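PDB 1Y9Z: alkaline serine protease from Pseudoalteromonas sp., which probably catalyses the hydrolysis of peptide bonds as a cold-adapted serine protease of the subtilisin family. Local coordinates for residues L152-A157 and S173-V177; Q195-S199 and R395-N399; Y147-L152 and A391-R395; V69-I73 and P373-G377; R24-D30 and A123-S129. All coordinates share one frame; numbering follows the deposited sequence.

Interaction 1: residues L152-A157 and S173-V177. With NA (sodium ion), chain F; NA (sodium ion), chain E; PMS (phenylmethanesulfonic acid), chain H.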
# COMPACT_ATOMS: atom_id res chain seq x y z
N LEU A 152 17.68 -5.18 -11.62
CA LEU A 152 17.41 -4.68 -10.28
C LEU A 152 16.29 -5.50 -9.65
O LEU A 152 15.19 -5.59 -10.20
CB LEU A 152 17.03 -3.19 -10.32
CG LEU A 152 16.78 -2.47 -8.99
CD1 LEU A 152 18.03 -2.48 -8.13
CD2 LEU A 152 16.36 -1.03 -9.28
N LEU A 153 16.57 -6.09 -8.49
CA LEU A 153 15.62 -6.92 -7.77
C LEU A 153 15.14 -6.22 -6.51
O LEU A 153 15.95 -5.77 -5.69
CB LEU A 153 16.27 -8.26 -7.42
CG LEU A 153 16.93 -9.00 -8.59
CD1 LEU A 153 17.65 -10.24 -8.07
CD2 LEU A 153 15.88 -9.39 -9.63
N ILE A 154 13.82 -6.15 -6.34
CA ILE A 154 13.22 -5.49 -5.19
C ILE A 154 12.10 -6.36 -4.62
O ILE A 154 11.30 -6.91 -5.37
CB ILE A 154 12.65 -4.11 -5.63
CG1 ILE A 154 13.79 -3.26 -6.22
CG2 ILE A 154 12.00 -3.40 -4.46
CD1 ILE A 154 13.33 -2.00 -6.93
N ALA A 155 12.06 -6.50 -3.29
CA ALA A 155 11.04 -7.34 -2.66
C ALA A 155 10.62 -6.86 -1.27
O ALA A 155 11.32 -6.08 -0.62
CB ALA A 155 11.55 -8.78 -2.58
N ALA A 156 9.47 -7.36 -0.83
CA ALA A 156 8.89 -6.99 0.47
C ALA A 156 9.54 -7.66 1.67
O ALA A 156 9.80 -8.87 1.66
CB ALA A 156 7.40 -7.30 0.45
N ALA A 157 9.78 -6.88 2.72
CA ALA A 157 10.40 -7.41 3.93
C ALA A 157 9.50 -8.36 4.71
O ALA A 157 9.99 -9.19 5.47
CB ALA A 157 10.84 -6.26 4.83
N SER A 173 21.36 -9.63 -3.03
CA SER A 173 21.12 -9.18 -4.39
C SER A 173 19.76 -8.50 -4.57
O SER A 173 19.43 -8.04 -5.67
CB SER A 173 21.20 -10.36 -5.35
OG SER A 173 20.20 -11.32 -5.03
N VAL A 174 18.98 -8.44 -3.49
CA VAL A 174 17.64 -7.87 -3.54
C VAL A 174 17.44 -6.75 -2.53
O VAL A 174 17.93 -6.84 -1.40
CB VAL A 174 16.59 -8.98 -3.25
CG1 VAL A 174 15.18 -8.44 -3.39
CG2 VAL A 174 16.82 -10.17 -4.18
N MET A 175 16.71 -5.71 -2.92
CA MET A 175 16.42 -4.61 -2.01
C MET A 175 15.24 -5.02 -1.13
O MET A 175 14.16 -5.31 -1.63
CB MET A 175 16.03 -3.34 -2.77
CG MET A 175 17.12 -2.73 -3.62
SD MET A 175 16.61 -1.12 -4.28
CE MET A 175 17.02 -0.05 -2.90
N SER A 176 15.46 -5.06 0.19
CA SER A 176 14.40 -5.41 1.13
C SER A 176 13.67 -4.12 1.50
O SER A 176 14.27 -3.19 2.05
CB SER A 176 14.99 -6.06 2.38
OG SER A 176 13.97 -6.33 3.32
N VAL A 177 12.37 -4.07 1.22
CA VAL A 177 11.56 -2.89 1.47
C VAL A 177 10.66 -2.95 2.69
O VAL A 177 9.89 -3.90 2.87
CB VAL A 177 10.68 -2.59 0.24
CG1 VAL A 177 9.84 -1.33 0.48
CG2 VAL A 177 11.54 -2.42 -1.00
NA NA F . 18.23 -5.60 1.28
NA NA E . 18.33 -7.86 0.56
C PMS H . 2.57 -10.20 1.48
S PMS H . 3.85 -8.96 1.15
C1 PMS H . 2.78 -11.53 0.71
C2 PMS H . 3.55 -12.57 1.35
C3 PMS H . 3.77 -13.82 0.68
C4 PMS H . 3.19 -13.98 -0.64
C5 PMS H . 2.43 -12.96 -1.27
C6 PMS H . 2.19 -11.70 -0.64
O2S PMS H . 5.12 -9.67 0.99
O1S PMS H . 3.93 -8.04 2.25
O HOH W 1 18.68 -5.50 -6.64
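Leu153 and Val174 meet on one side of two neighbouring parallel strands, their side chains crossing at about a right angle. CB of Leu153 rests 3.6 Å from Ser173 O and 3.8 Å from Val174 CG2. CG, set anti to the carbonyl carbon of its own residue (chi1 -52°), stays near Ser173 O. CD1 ends the chain 3.7 Å from Ser173 O and 4.0 Å from Val174 CG2, while CD2 turns to Val126 of the next strand. Beyond, Val174 CG1 packs on Ala155 CB. The other side carries Ile154, whose CG1 lies 4.0 Å from Met175 SD and whose CG2 meets Val177 CG2. Four backbone bonds join the strands, among them Ala155 N to Met175 O and Val177 N to Ala155 O. A water accepts from Leu153 N and donates to Ser173 O. The pair belongs to the parallel sheet of the subtilisin fold, and at its far end Ala156 CB comes 3.3 Å from O2S of the bound phenylmethanesulfonic acid. Val174 O bridges two sodium ions, at 2.2 and 3.0 Å, the nearer completed by Ala169, Tyr171 and Gln195, the farther by Gln195 and Glu197. A largely apolar strand pair thus also supplies a cation ligand.

Interaction 2: residues Q195-S199 and R395-N399. With NA (sodium ion), chain F; NA (sodium ion), chain E.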
# COMPACT_ATOMS: atom_id res chain seq x y z
N GLN A 195 18.76 -6.46 6.85
CA GLN A 195 18.68 -6.47 5.39
C GLN A 195 17.77 -5.34 4.92
O GLN A 195 17.93 -4.86 3.80
CB GLN A 195 18.13 -7.80 4.88
CG GLN A 195 19.16 -8.93 4.75
CD GLN A 195 20.09 -8.76 3.56
OE1 GLN A 195 19.67 -8.34 2.47
NE2 GLN A 195 21.36 -9.10 3.75
N VAL A 196 16.81 -4.93 5.75
CA VAL A 196 15.90 -3.84 5.38
C VAL A 196 16.77 -2.70 4.87
O VAL A 196 17.66 -2.21 5.57
CB VAL A 196 15.04 -3.38 6.57
CG1 VAL A 196 14.28 -2.09 6.22
CG2 VAL A 196 14.04 -4.47 6.92
N GLU A 197 16.49 -2.29 3.64
CA GLU A 197 17.30 -1.30 2.95
C GLU A 197 16.66 0.07 2.70
O GLU A 197 17.34 1.09 2.74
CB GLU A 197 17.72 -1.92 1.61
CG GLU A 197 18.94 -1.34 0.95
CD GLU A 197 19.39 -2.23 -0.20
OE1 GLU A 197 19.41 -3.46 -0.02
OE2 GLU A 197 19.74 -1.70 -1.27
N ILE A 198 15.37 0.08 2.43
CA ILE A 198 14.69 1.33 2.14
C ILE A 198 13.21 1.19 2.49
O ILE A 198 12.70 0.07 2.59
CB ILE A 198 14.89 1.67 0.64
CG1 ILE A 198 14.59 3.14 0.38
CG2 ILE A 198 14.01 0.77 -0.22
CD1 ILE A 198 15.10 3.62 -0.97
N SER A 199 12.54 2.32 2.68
CA SER A 199 11.13 2.32 3.05
C SER A 199 10.22 2.93 1.99
O SER A 199 10.66 3.74 1.17
CB SER A 199 10.91 3.08 4.36
OG SER A 199 11.63 2.48 5.43
N ARG A 395 20.54 1.25 -7.51
CA ARG A 395 20.27 0.82 -6.14
C ARG A 395 21.02 1.74 -5.17
O ARG A 395 20.45 2.21 -4.19
CB ARG A 395 20.73 -0.63 -5.96
CG ARG A 395 20.45 -1.24 -4.59
CD ARG A 395 20.82 -2.71 -4.59
NE ARG A 395 20.67 -3.32 -3.27
CZ ARG A 395 20.99 -4.58 -3.00
NH1 ARG A 395 20.83 -5.06 -1.78
NH2 ARG A 395 21.48 -5.36 -3.96
N ALA A 396 22.29 1.99 -5.46
CA ALA A 396 23.10 2.86 -4.61
C ALA A 396 22.53 4.27 -4.58
O ALA A 396 22.52 4.91 -3.53
CB ALA A 396 24.54 2.88 -5.13
N ALA A 397 22.06 4.75 -5.72
CA ALA A 397 21.50 6.09 -5.81
C ALA A 397 20.26 6.21 -4.92
O ALA A 397 20.08 7.21 -4.22
CB ALA A 397 21.14 6.41 -7.25
N LEU A 398 19.41 5.19 -4.94
CA LEU A 398 18.20 5.21 -4.12
C LEU A 398 18.55 5.25 -2.63
O LEU A 398 17.95 6.00 -1.86
CB LEU A 398 17.33 3.99 -4.43
CG LEU A 398 16.84 3.85 -5.87
CD1 LEU A 398 16.06 2.56 -6.03
CD2 LEU A 398 15.97 5.05 -6.24
N ASN A 399 19.52 4.45 -2.24
CA ASN A 399 19.94 4.39 -0.84
C ASN A 399 20.63 5.67 -0.39
O ASN A 399 20.39 6.17 0.71
CB ASN A 399 20.89 3.21 -0.63
CG ASN A 399 20.19 1.87 -0.76
OD1 ASN A 399 20.82 0.84 -1.00
ND2 ASN A 399 18.88 1.88 -0.58
NA NA F . 18.23 -5.60 1.28
NA NA E . 18.33 -7.86 0.56
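Glu197 and Arg395 face each other in a side-on salt bridge, NE giving to OE2 at 2.7 Å and NH1 to OE1 at 2.8 Å. Carboxylate and guanidinium lie nearly coplanar, 14° apart, and both oxygens offer their syn lone pairs. The NE bond is almost straight at 176°. The arginine reaches this far because its chain is extended from CG to NE, with CG anti to the backbone N (chi1 -177°), and Glu197 comes across it at about a right angle. Glu197 OE1 is engaged twice, for it also binds a sodium ion at 2.8 Å, which Gln195 O holds at 2.6 Å and Val174 O completes. Arg395 NH2 turns to Asp172 O. Away from this polar knot the packing is slacker: Ile198 CD1 approaches Leu398 CB only to 4.1 Å, the two chains crossing obliquely, with Val375 and Ala379 of helix 368-385 adding to the apolar side. The contact fastens strand 196-201 to helix 391-401. With a sodium ion on one oxygen and a guanidinium spanning both, Glu197 is probably held as a carboxylate, its negative charge shared between metal and arginine.

Interaction 3: residues Y147-L152 and A391-R395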
# COMPACT_ATOMS: atom_id res chain seq x y z
N TYR A 147 21.25 -10.06 -10.79
CA TYR A 147 21.62 -8.74 -10.29
C TYR A 147 22.93 -8.28 -10.93
O TYR A 147 23.03 -7.14 -11.40
CB TYR A 147 21.75 -8.78 -8.77
CG TYR A 147 22.22 -7.48 -8.14
CD1 TYR A 147 21.53 -6.29 -8.36
CD2 TYR A 147 23.34 -7.45 -7.31
CE1 TYR A 147 21.94 -5.10 -7.76
CE2 TYR A 147 23.76 -6.27 -6.71
CZ TYR A 147 23.06 -5.10 -6.93
OH TYR A 147 23.47 -3.94 -6.33
N ASN A 148 23.93 -9.15 -10.95
CA ASN A 148 25.21 -8.78 -11.54
C ASN A 148 25.08 -8.59 -13.04
O ASN A 148 25.86 -7.84 -13.65
CB ASN A 148 26.28 -9.84 -11.22
CG ASN A 148 26.63 -9.88 -9.75
OD1 ASN A 148 26.74 -8.84 -9.10
ND2 ASN A 148 26.82 -11.08 -9.22
N ASN A 149 24.11 -9.26 -13.65
CA ASN A 149 23.88 -9.12 -15.09
C ASN A 149 23.17 -7.81 -15.39
O ASN A 149 22.95 -7.48 -16.56
CB ASN A 149 23.06 -10.29 -15.64
CG ASN A 149 23.86 -11.57 -15.75
OD1 ASN A 149 25.09 -11.54 -15.74
ND2 ASN A 149 23.17 -12.69 -15.89
N GLY A 150 22.80 -7.07 -14.35
CA GLY A 150 22.14 -5.79 -14.56
C GLY A 150 20.66 -5.68 -14.26
O GLY A 150 20.04 -4.68 -14.62
N VAL A 151 20.08 -6.69 -13.62
CA VAL A 151 18.66 -6.66 -13.28
C VAL A 151 18.46 -6.23 -11.83
O VAL A 151 19.02 -6.84 -10.92
CB VAL A 151 18.01 -8.05 -13.48
CG1 VAL A 151 16.53 -7.98 -13.14
CG2 VAL A 151 18.21 -8.51 -14.91
N LEU A 152 17.68 -5.18 -11.62
CA LEU A 152 17.41 -4.68 -10.28
C LEU A 152 16.29 -5.50 -9.65
O LEU A 152 15.19 -5.59 -10.20
CB LEU A 152 17.03 -3.19 -10.32
CG LEU A 152 16.78 -2.47 -8.99
CD1 LEU A 152 18.03 -2.48 -8.13
CD2 LEU A 152 16.36 -1.03 -9.28
N ALA A 391 22.08 -1.60 -12.63
CA ALA A 391 21.14 -1.85 -11.54
C ALA A 391 21.77 -1.53 -10.19
O ALA A 391 21.15 -0.89 -9.35
CB ALA A 391 20.69 -3.31 -11.57
N SER A 392 23.01 -1.97 -10.00
CA SER A 392 23.71 -1.72 -8.75
C SER A 392 23.90 -0.23 -8.52
O SER A 392 23.80 0.25 -7.39
CB SER A 392 25.07 -2.43 -8.74
OG SER A 392 25.92 -1.92 -9.76
N GLN A 393 24.16 0.51 -9.60
CA GLN A 393 24.34 1.95 -9.49
C GLN A 393 23.04 2.66 -9.13
O GLN A 393 23.03 3.61 -8.33
CB GLN A 393 24.92 2.50 -10.80
CG GLN A 393 26.41 2.19 -10.95
CD GLN A 393 26.97 2.54 -12.32
OE1 GLN A 393 28.18 2.65 -12.49
NE2 GLN A 393 26.09 2.69 -13.30
N VAL A 394 21.93 2.20 -9.69
CA VAL A 394 20.63 2.79 -9.38
C VAL A 394 20.28 2.48 -7.93
O VAL A 394 19.78 3.35 -7.20
CB VAL A 394 19.53 2.23 -10.31
CG1 VAL A 394 18.16 2.72 -9.85
CG2 VAL A 394 19.78 2.68 -11.75
N ARG A 395 20.54 1.25 -7.51
CA ARG A 395 20.27 0.82 -6.14
C ARG A 395 21.02 1.74 -5.17
O ARG A 395 20.45 2.21 -4.19
CB ARG A 395 20.73 -0.63 -5.96
CG ARG A 395 20.45 -1.24 -4.59
CD ARG A 395 20.82 -2.71 -4.59
NE ARG A 395 20.67 -3.32 -3.27
CZ ARG A 395 20.99 -4.58 -3.00
NH1 ARG A 395 20.83 -5.06 -1.78
NH2 ARG A 395 21.48 -5.36 -3.96
O HOH W 2 23.96 -4.39 -11.55
O HOH W 3 21.97 -2.75 -15.40
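Tyr147 lies with one ring face under the guanidinium of Arg395, NH2 standing 3.4 Å from CZ. The two planes are 66° apart, so the guanidinium presents an edge to the ring instead of stacking flat on it. The polar end of the arginine is taken elsewhere, by Glu197 and by Asp172 O. Farther out on the tyrosine, OH meets Ser392 CB at 3.3 Å and also touches Arg395 CD. A chi1 of 176° swings the ring away from its own backbone N, out from the last turn of its helix and across the start of helix 391-401. A serine in its place would probably open a gap beside Ser392 and leave the edge of the Arg395 guanidinium without the ring beneath it. Beside the tyrosine, Ala391 CB packs against the backbone of 150-152, 3.4 Å from Gly150 O and 3.5 Å from Leu152 N. Leu152 then spreads its branches, CD1 toward Arg395 CB at 3.9 Å and CD2 toward Val394 CG1. A water donates to Tyr147 O and accepts from Ser392 N, tying the two backbones together. Gly150, at a phi of 108°, ends helix 137-148 in a Schellman motif and turns the chain into strand 152-156. This helix-to-strand turn, met by a helix from the other face of the sheet, belongs to the three-layered alpha/beta sandwich of subtilisins.

Interaction 4: residues V69-I73 and P373-G377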
# COMPACT_ATOMS: atom_id res chain seq x y z
N VAL A 69 -0.89 -4.01 -6.41
CA VAL A 69 0.53 -3.71 -6.59
C VAL A 69 0.76 -3.00 -7.93
O VAL A 69 1.46 -1.99 -8.00
CB VAL A 69 1.36 -5.02 -6.53
CG1 VAL A 69 2.78 -4.78 -6.99
CG2 VAL A 69 1.35 -5.57 -5.10
N ALA A 70 0.15 -3.52 -8.99
CA ALA A 70 0.28 -2.94 -10.32
C ALA A 70 -0.26 -1.51 -10.36
O ALA A 70 0.33 -0.63 -11.00
CB ALA A 70 -0.45 -3.80 -11.35
N GLY A 71 -1.38 -1.27 -9.68
CA GLY A 71 -1.96 0.06 -9.64
C GLY A 71 -1.03 1.07 -9.00
O GLY A 71 -0.98 2.23 -9.41
N THR A 72 -0.29 0.65 -7.98
CA THR A 72 0.64 1.56 -7.32
C THR A 72 1.77 1.95 -8.27
O THR A 72 2.25 3.08 -8.25
CB THR A 72 1.23 0.90 -6.05
OG1 THR A 72 0.18 0.72 -5.09
CG2 THR A 72 2.32 1.78 -5.45
N ILE A 73 2.16 1.01 -9.12
CA ILE A 73 3.22 1.23 -10.10
C ILE A 73 2.77 2.02 -11.32
O ILE A 73 3.48 2.91 -11.79
CB ILE A 73 3.80 -0.12 -10.60
CG1 ILE A 73 4.54 -0.82 -9.46
CG2 ILE A 73 4.73 0.11 -11.78
CD1 ILE A 73 4.90 -2.27 -9.76
N PRO A 373 5.99 -1.81 -4.38
CA PRO A 373 5.75 -1.21 -5.70
C PRO A 373 6.04 0.29 -5.76
O PRO A 373 6.31 0.83 -6.84
CB PRO A 373 4.29 -1.55 -5.99
CG PRO A 373 3.69 -1.72 -4.63
CD PRO A 373 4.77 -2.47 -3.89
N HIS A 374 5.99 0.96 -4.62
CA HIS A 374 6.32 2.39 -4.61
C HIS A 374 7.81 2.48 -4.91
O HIS A 374 8.25 3.32 -5.70
CB HIS A 374 6.05 3.04 -3.25
CG HIS A 374 4.61 3.37 -2.99
ND1 HIS A 374 3.73 2.49 -2.40
CD2 HIS A 374 3.90 4.49 -3.25
CE1 HIS A 374 2.55 3.06 -2.29
NE2 HIS A 374 2.62 4.27 -2.79
N VAL A 375 8.59 1.61 -4.28
CA VAL A 375 10.03 1.60 -4.46
C VAL A 375 10.45 1.14 -5.86
O VAL A 375 11.29 1.77 -6.50
CB VAL A 375 10.72 0.70 -3.39
CG1 VAL A 375 12.20 0.57 -3.67
CG2 VAL A 375 10.51 1.32 -2.01
N SER A 376 9.88 0.04 -6.34
CA SER A 376 10.23 -0.46 -7.67
C SER A 376 9.69 0.46 -8.76
O SER A 376 10.31 0.61 -9.81
CB SER A 376 9.73 -1.89 -7.86
OG SER A 376 8.32 -1.98 -7.73
N GLY A 377 8.54 1.08 -8.51
CA GLY A 377 7.98 2.00 -9.48
C GLY A 377 8.90 3.21 -9.61
O GLY A 377 9.23 3.63 -10.72
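One face of the His374 imidazole receives the CG2 methyl of Thr72 in a CH-pi contact, the carbon 3.4 Å from the ring centroid and 12° off its normal. ND1 is hydrogen-bonded to Met370 O, one turn earlier, which helps set the ring's rotation. In the threonine a chi1 of -66° turns OG1 back to a weak bond with His68 O and leaves the methyl to face the imidazole. The two helices are the buried central pair of the subtilisin fold: helix 65-74 opens with His65 and helix 368-385 carries Ser369 near its start, both lining the pocket of the bound phenylmethanesulfonic acid and consistent with the family's catalytic histidine and serine. The axes of the two short segments approach to 8.6 Å at a crossing angle of -41°. Pro373, at a kink where its N has no bond to the preceding turn, fills the space between them. Its CB is 3.5 Å from Val69 O, 3.7 Å from Val69 CG1 and 3.6 Å from Ile73 CG1, while CG leans on Thr72. Ser376 OG belongs chiefly to Thr127 of the sheet; Ile73 CD1 comes near it. One turn on from Pro373, Gly377 has no side chain to hold the helices apart, and its CA lies 4.9 Å from Ile73 CA.

Interaction 5: residues R24-D30 and A123-S129; sequences RTICIID and ANVVTMS. With PMS (phenylmethanesulfonic acid), chain H.
Arg24 lays its guanidinium flat on the Asn124 amide, the planes only 6° apart and OD1 3.5 Å above the centre of the guanidinium. The pair sits at the start of two neighbouring parallel strands, 25-30 and 125-128, in the central sheet of the subtilisin fold. The same OD1 accepts from Thr25 N at 2.9 Å, though the bond is bent to 137°, and from a water shared with Thr25 OG1. Bends at chi2 and chi3 fold the arginine back over the amide, and the guanidinium also makes a cation-pi contact with Trp383. An alanine here is likely to leave the Asn124 amide without its flat cover and Trp383 without its cation. Next to it, Thr25 O accepts from both Asn124 N and Val125 N, before the regular ladder of Cys27, Thr127 and Ile29 bonds begins. On one side Ile26 CD1 packs 4.0 Å from Thr127 CG2, beneath helices 65-74 and 368-385. On the other, Ile29 CD1 lies 3.7 Å from Val126 CG1, facing helix 110-119, to which Cys27 is joined by its disulfide with Cys117. At the far end Asp30 OD1 is hydrogen-bonded to His65 ND1, consistent with the Asp-His pair of a catalytic triad. Ser129 OG is bonded to Ser369 O, and Ser129 O lies 3.2 Å from C6 of the bound phenylmethanesulfonic acid.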
# COMPACT_ATOMS: atom_id res chain seq x y z
N ARG A 24 12.48 1.40 -20.22
CA ARG A 24 12.58 0.48 -19.08
C ARG A 24 11.43 -0.54 -19.10
O ARG A 24 10.36 -0.29 -19.67
CB ARG A 24 12.49 1.23 -17.75
CG ARG A 24 13.57 2.27 -17.47
CD ARG A 24 14.94 1.65 -17.27
NE ARG A 24 15.55 1.27 -18.53
CZ ARG A 24 16.67 0.57 -18.64
NH1 ARG A 24 17.16 0.27 -19.84
NH2 ARG A 24 17.30 0.15 -17.55
N THR A 25 11.66 -1.68 -18.47
CA THR A 25 10.64 -2.71 -18.36
C THR A 25 10.64 -3.23 -16.93
O THR A 25 11.68 -3.63 -16.41
CB THR A 25 10.89 -3.91 -19.31
OG1 THR A 25 10.78 -3.48 -20.67
CG2 THR A 25 9.86 -5.01 -19.06
N ILE A 26 9.48 -3.17 -16.28
CA ILE A 26 9.36 -3.67 -14.92
C ILE A 26 8.45 -4.89 -14.94
O ILE A 26 7.38 -4.86 -15.53
CB ILE A 26 8.80 -2.59 -13.96
CG1 ILE A 26 8.59 -3.19 -12.57
CG2 ILE A 26 7.49 -2.01 -14.49
CD1 ILE A 26 8.38 -2.18 -11.47
N CYS A 27 8.91 -5.96 -14.30
CA CYS A 27 8.14 -7.20 -14.25
C CYS A 27 7.58 -7.40 -12.86
O CYS A 27 8.31 -7.36 -11.87
CB CYS A 27 9.04 -8.38 -14.59
SG CYS A 27 8.21 -9.97 -14.89
N ILE A 28 6.27 -7.62 -12.80
CA ILE A 28 5.58 -7.83 -11.54
C ILE A 28 5.27 -9.31 -11.36
O ILE A 28 4.45 -9.88 -12.08
CB ILE A 28 4.24 -7.05 -11.51
CG1 ILE A 28 4.49 -5.57 -11.80
CG2 ILE A 28 3.59 -7.21 -10.15
CD1 ILE A 28 3.21 -4.76 -11.98
N ILE A 29 5.97 -9.94 -10.41
CA ILE A 29 5.74 -11.35 -10.11
C ILE A 29 4.74 -11.30 -8.96
O ILE A 29 5.07 -10.92 -7.84
CB ILE A 29 7.04 -12.04 -9.66
CG1 ILE A 29 8.06 -12.01 -10.81
CG2 ILE A 29 6.76 -13.47 -9.22
CD1 ILE A 29 9.37 -12.71 -10.50
N ASP A 30 3.50 -11.69 -9.24
CA ASP A 30 2.46 -11.60 -8.23
C ASP A 30 1.24 -12.44 -8.61
O ASP A 30 1.37 -13.48 -9.27
CB ASP A 30 2.08 -10.12 -8.06
CG ASP A 30 1.68 -9.77 -6.64
OD1 ASP A 30 0.68 -10.34 -6.15
OD2 ASP A 30 2.37 -8.93 -6.01
N ALA A 123 12.84 -7.77 -18.73
CA ALA A 123 12.81 -6.93 -17.54
C ALA A 123 14.14 -6.34 -17.09
O ALA A 123 15.18 -7.00 -17.13
CB ALA A 123 12.20 -7.72 -16.38
N ASN A 124 14.10 -5.08 -16.67
CA ASN A 124 15.27 -4.38 -16.14
C ASN A 124 15.09 -4.39 -14.63
O ASN A 124 16.05 -4.43 -13.86
CB ASN A 124 15.32 -2.93 -16.62
CG ASN A 124 15.39 -2.81 -18.12
OD1 ASN A 124 14.49 -2.25 -18.75
ND2 ASN A 124 16.45 -3.34 -18.71
N VAL A 125 13.82 -4.32 -14.21
CA VAL A 125 13.46 -4.32 -12.80
C VAL A 125 12.47 -5.45 -12.55
O VAL A 125 11.53 -5.65 -13.33
CB VAL A 125 12.77 -2.99 -12.39
CG1 VAL A 125 12.39 -3.03 -10.92
CG2 VAL A 125 13.70 -1.81 -12.68
N VAL A 126 12.69 -6.21 -11.49
CA VAL A 126 11.79 -7.29 -11.12
C VAL A 126 11.32 -6.99 -9.70
O VAL A 126 12.13 -6.91 -8.77
CB VAL A 126 12.50 -8.66 -11.16
CG1 VAL A 126 11.54 -9.75 -10.68
CG2 VAL A 126 12.96 -8.97 -12.58
N THR A 127 10.02 -6.78 -9.55
CA THR A 127 9.45 -6.45 -8.26
C THR A 127 8.65 -7.63 -7.71
O THR A 127 7.80 -8.21 -8.40
CB THR A 127 8.60 -5.15 -8.38
OG1 THR A 127 8.21 -4.70 -7.08
CG2 THR A 127 7.37 -5.39 -9.24
N MET A 128 8.95 -7.98 -6.46
CA MET A 128 8.33 -9.13 -5.82
C MET A 128 7.71 -8.82 -4.46
O MET A 128 8.41 -8.80 -3.44
CB MET A 128 9.37 -10.24 -5.70
CG MET A 128 9.99 -10.61 -7.04
SD MET A 128 11.49 -11.62 -6.98
CE MET A 128 12.72 -10.38 -6.65
N SER A 129 6.41 -8.57 -4.45
CA SER A 129 5.69 -8.30 -3.22
C SER A 129 5.25 -9.65 -2.67
O SER A 129 4.06 -9.95 -2.59
CB SER A 129 4.48 -7.40 -3.49
OG SER A 129 4.89 -6.07 -3.75
C PMS H . 2.57 -10.20 1.48
S PMS H . 3.85 -8.96 1.15
C1 PMS H . 2.78 -11.53 0.71
C2 PMS H . 3.55 -12.57 1.35
C3 PMS H . 3.77 -13.82 0.68
C4 PMS H . 3.19 -13.98 -0.64
C5 PMS H . 2.43 -12.96 -1.27
C6 PMS H . 2.19 -11.70 -0.64
O2S PMS H . 5.12 -9.67 0.99
O1S PMS H . 3.93 -8.04 2.25
O HOH W 4 13.29 -2.46 -21.34
O HOH W 5 4.87 -8.30 -6.88

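How the interactions relate
Interactions 5, 1 and 2 step across one sheet: strand 25-30 pairs with 125-128, which adjoins 152-156, then 174-180, then 196-201. Interactions 1 and 2 have centres about 9 Å apart and share the sodium ions. Interaction 3 shares Leu152 with interaction 1, and Arg395 and helix 391-401 with interaction 2. Interaction 4 sits nearest the centre of the chain, its centre about 9 Å from that of interaction 5, to which Ser376 OG and Thr127 OG1 link it. Along the chain 5 closes before 1 opens, and 1 before 2; interactions 2, 3 and 4 each bring a late helix back onto early segments, reuniting the subtilisin domain across the inserted beta-barrel domain.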